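Alpha-glucosidase (Bacteroides thetaiotaomicron, PDB 5XFM) probably hydrolyses terminal beta-L-arabinopyranosyl and alpha-galactosyl linkages, as a bifunctional, calcium-binding glycoside hydrolase of family 97. Local coordinates at residues 424-438 and 444-456. The protein carries 1 engineered substitution. Residues are numbered along the deposited sequence; the frame is centred on the assembly and turned at random.
Sequences DDHGLMVIFHGCTLP and MYPNYVGSEAVLA. With CA (calcium ion), chain E.
Strands 429-432 and 448-451 pair in parallel, 12° apart, V430 bridging to Y448 and F432 to S451, and the extra residue on the second strand makes a beta bulge. They are neighbouring strands of the family 97 TIM-type barrel, joined through helix 441-444 as a beta-alpha-beta unit. The backbone ladder runs from V430 N to N447 O, V449 N to V430 O and F432 N to G450 O (3.0 Å), and ends in a weak bond from E452 N to F432 O. At the N-terminal end, the N447 side chain reaches across to segment 424-438: ND2 meets L428 O at 3.2 Å, almost head-on and in the amide plane, and also bonds L420 O, while OD1 is held by Y286. On the face carrying M429 and I431, V449 CG2 lies 3.7 Å from I431 CG1, with M429 CB against both methyls of V449 and SD against CG1. On the other face the Y448 ring, its CG anti to the backbone N (chi1 168°), folds over its own strand, G450 N above its centre; CE1 approaches F432 CD2 obliquely and OH shares a 2.6 Å hydrogen bond with S451 OG. P438 CB packs on Y448 OH. Beyond the C-terminal ends of the strands, where barrels of this class place their active site, the extended E452 chain crosses H433, CB sitting 3.7 Å from the ring centroid in a CH-pi contact. The E452 carboxylate binds the calcium ion through both oxygens, with E174 and E458 completing the protein ligands. H433 ND1 bonds water 1, itself a calcium ligand, forming a second-shell link. E452 OE1, 2.7 Å from the calcium ion, also accepts a nearly straight 2.8 Å bond from G434 N.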
loop_
_atom_site.group_PDB
_atom_site.type_symbol
_atom_site.label_atom_id
_atom_site.label_comp_id
_atom_site.label_asym_id
_atom_site.label_seq_id
_atom_site.Cartn_x
_atom_site.Cartn_y
_atom_site.Cartn_z
ATOM N N ASP A 424 8.765 -18.771 0.557
ATOM C CA ASP A 424 8.678 -19.267 -0.806
ATOM C C ASP A 424 9.320 -20.627 -0.948
ATOM O O ASP A 424 8.832 -21.460 -1.708
ATOM C CB ASP A 424 9.330 -18.333 -1.812
ATOM C CG ASP A 424 9.178 -18.853 -3.231
ATOM O OD1 ASP A 424 8.025 -18.863 -3.719
ATOM O OD2 ASP A 424 10.183 -19.308 -3.828
ATOM N N ASP A 425 10.426 -20.850 -0.243
ATOM C CA ASP A 425 11.051 -22.173 -0.273
ATOM C C ASP A 425 10.090 -23.250 0.246
ATOM O O ASP A 425 10.202 -24.420 -0.116
ATOM C CB ASP A 425 12.343 -22.189 0.540
ATOM C CG ASP A 425 13.475 -21.444 -0.150
ATOM O OD1 ASP A 425 13.431 -21.314 -1.389
ATOM O OD2 ASP A 425 14.412 -20.995 0.547
ATOM N N HIS A 426 9.139 -22.858 1.094
ATOM C CA HIS A 426 8.174 -23.837 1.595
ATOM C C HIS A 426 6.762 -23.637 1.056
ATOM O O HIS A 426 5.794 -24.059 1.682
ATOM C CB HIS A 426 8.163 -23.806 3.115
ATOM C CG HIS A 426 9.492 -24.130 3.716
ATOM N ND1 HIS A 426 10.450 -23.169 3.963
ATOM C CD2 HIS A 426 10.035 -25.310 4.095
ATOM C CE1 HIS A 426 11.520 -23.742 4.482
ATOM N NE2 HIS A 426 11.293 -25.040 4.573
ATOM N N GLY A 427 6.663 -23.005 -0.111
ATOM C CA GLY A 427 5.397 -22.811 -0.797
ATOM C C GLY A 427 4.359 -22.028 -0.020
ATOM O O GLY A 427 3.157 -22.280 -0.144
ATOM N N LEU A 428 4.806 -21.053 0.760
ATOM C CA LEU A 428 3.874 -20.283 1.580
ATOM C C LEU A 428 3.697 -18.852 1.092
ATOM O O LEU A 428 4.673 -18.159 0.798
ATOM C CB LEU A 428 4.341 -20.264 3.030
ATOM C CG LEU A 428 4.310 -21.608 3.755
ATOM C CD1 LEU A 428 5.204 -21.560 4.973
ATOM C CD2 LEU A 428 2.885 -21.951 4.138
ATOM N N MET A 429 2.444 -18.421 0.995
ATOM C CA MET A 429 2.151 -17.011 0.796
ATOM C C MET A 429 2.319 -16.261 2.115
ATOM O O MET A 429 2.174 -16.842 3.196
ATOM C CB MET A 429 0.738 -16.818 0.242
ATOM C CG MET A 429 0.528 -17.421 -1.113
ATOM S SD MET A 429 -1.167 -17.269 -1.709
ATOM C CE MET A 429 -1.902 -18.687 -0.883
ATOM N N VAL A 430 2.612 -14.966 2.023
ATOM C CA VAL A 430 2.851 -14.154 3.211
ATOM C C VAL A 430 2.061 -12.846 3.242
ATOM O O VAL A 430 2.145 -12.044 2.321
ATOM C CB VAL A 430 4.345 -13.818 3.356
ATOM C CG1 VAL A 430 4.561 -12.833 4.489
ATOM C CG2 VAL A 430 5.142 -15.081 3.589
ATOM N N ILE A 431 1.281 -12.660 4.305
ATOM C CA ILE A 431 0.674 -11.370 4.625
ATOM C C ILE A 431 1.460 -10.714 5.753
ATOM O O ILE A 431 1.817 -11.390 6.718
ATOM C CB ILE A 431 -0.798 -11.506 5.069
ATOM C CG1 ILE A 431 -1.666 -12.083 3.956
ATOM C CG2 ILE A 431 -1.352 -10.161 5.517
ATOM C CD1 ILE A 431 -3.081 -12.373 4.399
ATOM N N PHE A 432 1.745 -9.419 5.639
ATOM C CA PHE A 432 2.349 -8.698 6.758
ATOM C C PHE A 432 1.338 -7.812 7.474
ATOM O O PHE A 432 0.494 -7.178 6.844
ATOM C CB PHE A 432 3.524 -7.840 6.307
ATOM C CG PHE A 432 4.703 -8.631 5.851
ATOM C CD1 PHE A 432 5.201 -9.664 6.626
ATOM C CD2 PHE A 432 5.326 -8.337 4.651
ATOM C CE1 PHE A 432 6.289 -10.392 6.207
ATOM C CE2 PHE A 432 6.417 -9.066 4.230
ATOM C CZ PHE A 432 6.898 -10.091 5.007
ATOM N N HIS A 433 1.444 -7.776 8.798
ATOM C CA HIS A 433 0.661 -6.868 9.628
ATOM C C HIS A 433 1.575 -6.185 10.639
ATOM O O HIS A 433 2.699 -6.640 10.870
ATOM C CB HIS A 433 -0.465 -7.613 10.346
ATOM C CG HIS A 433 -1.758 -7.624 9.594
ATOM N ND1 HIS A 433 -2.918 -7.080 10.104
ATOM C CD2 HIS A 433 -2.078 -8.113 8.374
ATOM C CE1 HIS A 433 -3.893 -7.226 9.225
ATOM N NE2 HIS A 433 -3.408 -7.851 8.167
ATOM N N GLY A 434 1.094 -5.096 11.232
ATOM C CA GLY A 434 1.859 -4.341 12.213
ATOM C C GLY A 434 3.176 -3.955 11.598
ATOM O O GLY A 434 4.233 -4.110 12.211
ATOM N N CYS A 435 3.092 -3.424 10.384
ATOM C CA CYS A 435 4.222 -3.437 9.463
ATOM C C CYS A 435 4.405 -2.129 8.721
ATOM O O CYS A 435 3.608 -1.191 8.853
ATOM C CB CYS A 435 4.042 -4.565 8.441
ATOM S SG CYS A 435 2.540 -4.387 7.419
ATOM N N THR A 436 5.466 -2.079 7.928
ATOM C CA THR A 436 5.750 -0.908 7.133
ATOM C C THR A 436 5.058 -0.988 5.783
ATOM O O THR A 436 4.554 -2.048 5.391
ATOM C CB THR A 436 7.249 -0.739 6.924
ATOM O OG1 THR A 436 7.522 0.543 6.341
ATOM C CG2 THR A 436 7.810 -1.859 6.041
ATOM N N LEU A 437 5.048 0.142 5.078
ATOM C CA LEU A 437 4.476 0.230 3.744
ATOM C C LEU A 437 5.216 -0.707 2.797
ATOM O O LEU A 437 6.441 -0.800 2.863
ATOM C CB LEU A 437 4.557 1.668 3.223
ATOM C CG LEU A 437 3.970 1.973 1.845
ATOM C CD1 LEU A 437 2.466 2.095 1.983
ATOM C CD2 LEU A 437 4.563 3.240 1.217
ATOM N N PRO A 438 4.478 -1.423 1.926
ATOM C CA PRO A 438 5.120 -2.243 0.894
ATOM C C PRO A 438 5.735 -1.345 -0.171
ATOM O O PRO A 438 5.144 -0.327 -0.535
ATOM C CB PRO A 438 3.964 -3.071 0.330
ATOM C CG PRO A 438 2.768 -2.202 0.542
ATOM C CD PRO A 438 3.008 -1.512 1.856
ATOM N N MET A 444 8.731 -7.538 -6.547
ATOM C CA MET A 444 9.987 -8.001 -5.978
ATOM C C MET A 444 9.893 -9.420 -5.397
ATOM O O MET A 444 10.847 -10.193 -5.511
ATOM C CB MET A 444 10.476 -7.018 -4.920
ATOM C CG MET A 444 10.866 -5.678 -5.509
ATOM S SD MET A 444 10.844 -4.307 -4.350
ATOM C CE MET A 444 12.272 -4.682 -3.337
ATOM N N TYR A 445 8.743 -9.764 -4.806
ATOM C CA TYR A 445 8.550 -11.065 -4.141
ATOM C C TYR A 445 7.309 -11.828 -4.626
ATOM O O TYR A 445 6.182 -11.460 -4.291
ATOM C CB TYR A 445 8.452 -10.871 -2.627
ATOM C CG TYR A 445 9.578 -10.054 -2.038
ATOM C CD1 TYR A 445 10.812 -10.629 -1.763
ATOM C CD2 TYR A 445 9.409 -8.697 -1.773
ATOM C CE1 TYR A 445 11.843 -9.880 -1.225
ATOM C CE2 TYR A 445 10.426 -7.947 -1.242
ATOM C CZ TYR A 445 11.640 -8.537 -0.969
ATOM O OH TYR A 445 12.658 -7.777 -0.437
ATOM N N PRO A 446 7.519 -12.926 -5.371
ATOM C CA PRO A 446 6.452 -13.730 -5.992
ATOM C C PRO A 446 5.394 -14.238 -5.012
ATOM O O PRO A 446 4.250 -14.441 -5.422
ATOM C CB PRO A 446 7.212 -14.917 -6.598
ATOM C CG PRO A 446 8.604 -14.419 -6.802
ATOM C CD PRO A 446 8.862 -13.439 -5.692
ATOM N N ASN A 447 5.762 -14.444 -3.751
ATOM C CA ASN A 447 4.825 -14.998 -2.768
ATOM C C ASN A 447 4.270 -13.956 -1.794
ATOM O O ASN A 447 3.565 -14.290 -0.847
ATOM C CB ASN A 447 5.486 -16.142 -1.990
ATOM C CG ASN A 447 6.794 -15.731 -1.330
ATOM O OD1 ASN A 447 7.596 -14.990 -1.905
ATOM N ND2 ASN A 447 7.020 -16.229 -0.127
ATOM N N TYR A 448 4.569 -12.689 -2.051
ATOM C CA TYR A 448 4.016 -11.611 -1.248
ATOM C C TYR A 448 2.546 -11.392 -1.596
ATOM O O TYR A 448 2.203 -11.204 -2.755
ATOM C CB TYR A 448 4.816 -10.322 -1.453
ATOM C CG TYR A 448 4.129 -9.112 -0.877
ATOM C CD1 TYR A 448 4.085 -8.901 0.497
ATOM C CD2 TYR A 448 3.509 -8.188 -1.706
ATOM C CE1 TYR A 448 3.446 -7.801 1.033
ATOM C CE2 TYR A 448 2.868 -7.086 -1.181
ATOM C CZ TYR A 448 2.840 -6.895 0.186
ATOM O OH TYR A 448 2.197 -5.795 0.699
ATOM N N VAL A 449 1.666 -11.449 -0.600
ATOM C CA VAL A 449 0.241 -11.279 -0.881
ATOM C C VAL A 449 -0.451 -10.208 -0.023
ATOM O O VAL A 449 -1.636 -10.327 0.294
ATOM C CB VAL A 449 -0.518 -12.612 -0.736
ATOM C CG1 VAL A 449 -0.037 -13.606 -1.799
ATOM C CG2 VAL A 449 -0.361 -13.183 0.669
ATOM N N GLY A 450 0.283 -9.159 0.343
ATOM C CA GLY A 450 -0.339 -8.011 0.970
ATOM C C GLY A 450 0.208 -7.588 2.317
ATOM O O GLY A 450 0.885 -8.357 3.000
ATOM N N SER A 451 -0.123 -6.357 2.699
ATOM C CA SER A 451 0.374 -5.737 3.923
ATOM C C SER A 451 -0.723 -4.940 4.623
ATOM O O SER A 451 -1.687 -4.497 3.991
ATOM C CB SER A 451 1.547 -4.798 3.614
ATOM O OG SER A 451 2.703 -5.509 3.220
ATOM N N GLU A 452 -0.570 -4.731 5.925
ATOM C CA GLU A 452 -1.523 -3.893 6.646
ATOM C C GLU A 452 -1.121 -2.432 6.394
ATOM O O GLU A 452 -1.618 -1.807 5.458
ATOM C CB GLU A 452 -1.550 -4.243 8.140
ATOM C CG GLU A 452 -2.692 -3.602 8.947
ATOM C CD GLU A 452 -2.606 -3.947 10.427
ATOM O OE1 GLU A 452 -1.474 -4.160 10.916
ATOM O OE2 GLU A 452 -3.659 -4.009 11.102
ATOM N N ALA A 453 -0.192 -1.916 7.194
ATOM C CA ALA A 453 0.331 -0.553 7.045
ATOM C C ALA A 453 -0.777 0.480 6.851
ATOM O O ALA A 453 -0.658 1.386 6.029
ATOM C CB ALA A 453 1.312 -0.487 5.882
ATOM N N VAL A 454 -1.837 0.345 7.639
ATOM C CA VAL A 454 -2.990 1.229 7.565
ATOM C C VAL A 454 -3.840 0.985 8.801
ATOM O O VAL A 454 -3.724 -0.064 9.447
ATOM C CB VAL A 454 -3.836 0.976 6.284
ATOM C CG1 VAL A 454 -4.537 -0.372 6.359
ATOM C CG2 VAL A 454 -4.857 2.075 6.063
ATOM N N LEU A 455 -4.673 1.963 9.141
ATOM C CA LEU A 455 -5.686 1.774 10.157
ATOM C C LEU A 455 -6.752 0.848 9.579
ATOM O O LEU A 455 -7.653 1.283 8.860
ATOM C CB LEU A 455 -6.263 3.124 10.589
ATOM C CG LEU A 455 -5.311 3.855 11.538
ATOM C CD1 LEU A 455 -5.649 5.314 11.674
ATOM C CD2 LEU A 455 -5.354 3.173 12.899
ATOM N N ALA A 456 -6.628 -0.440 9.880
ATOM C CA ALA A 456 -7.517 -1.444 9.305
ATOM C C ALA A 456 -8.867 -1.489 10.019
ATOM O O ALA A 456 -9.108 -0.757 10.980
ATOM C CB ALA A 456 -6.857 -2.819 9.338
HETATM CA CA CA E . -2.653 -4.085 13.302
HETATM O O HOH W 1 -2.948 -6.466 13.039
HETATM O O HOH W 2 0.339 -2.283 10.301
HETATM O O HOH W 3 -0.568 -4.736 14.196
HETATM O O HOH W 4 -2.475 -2.948 15.525
HETATM O O HOH W 5 -3.627 -4.895 15.851
#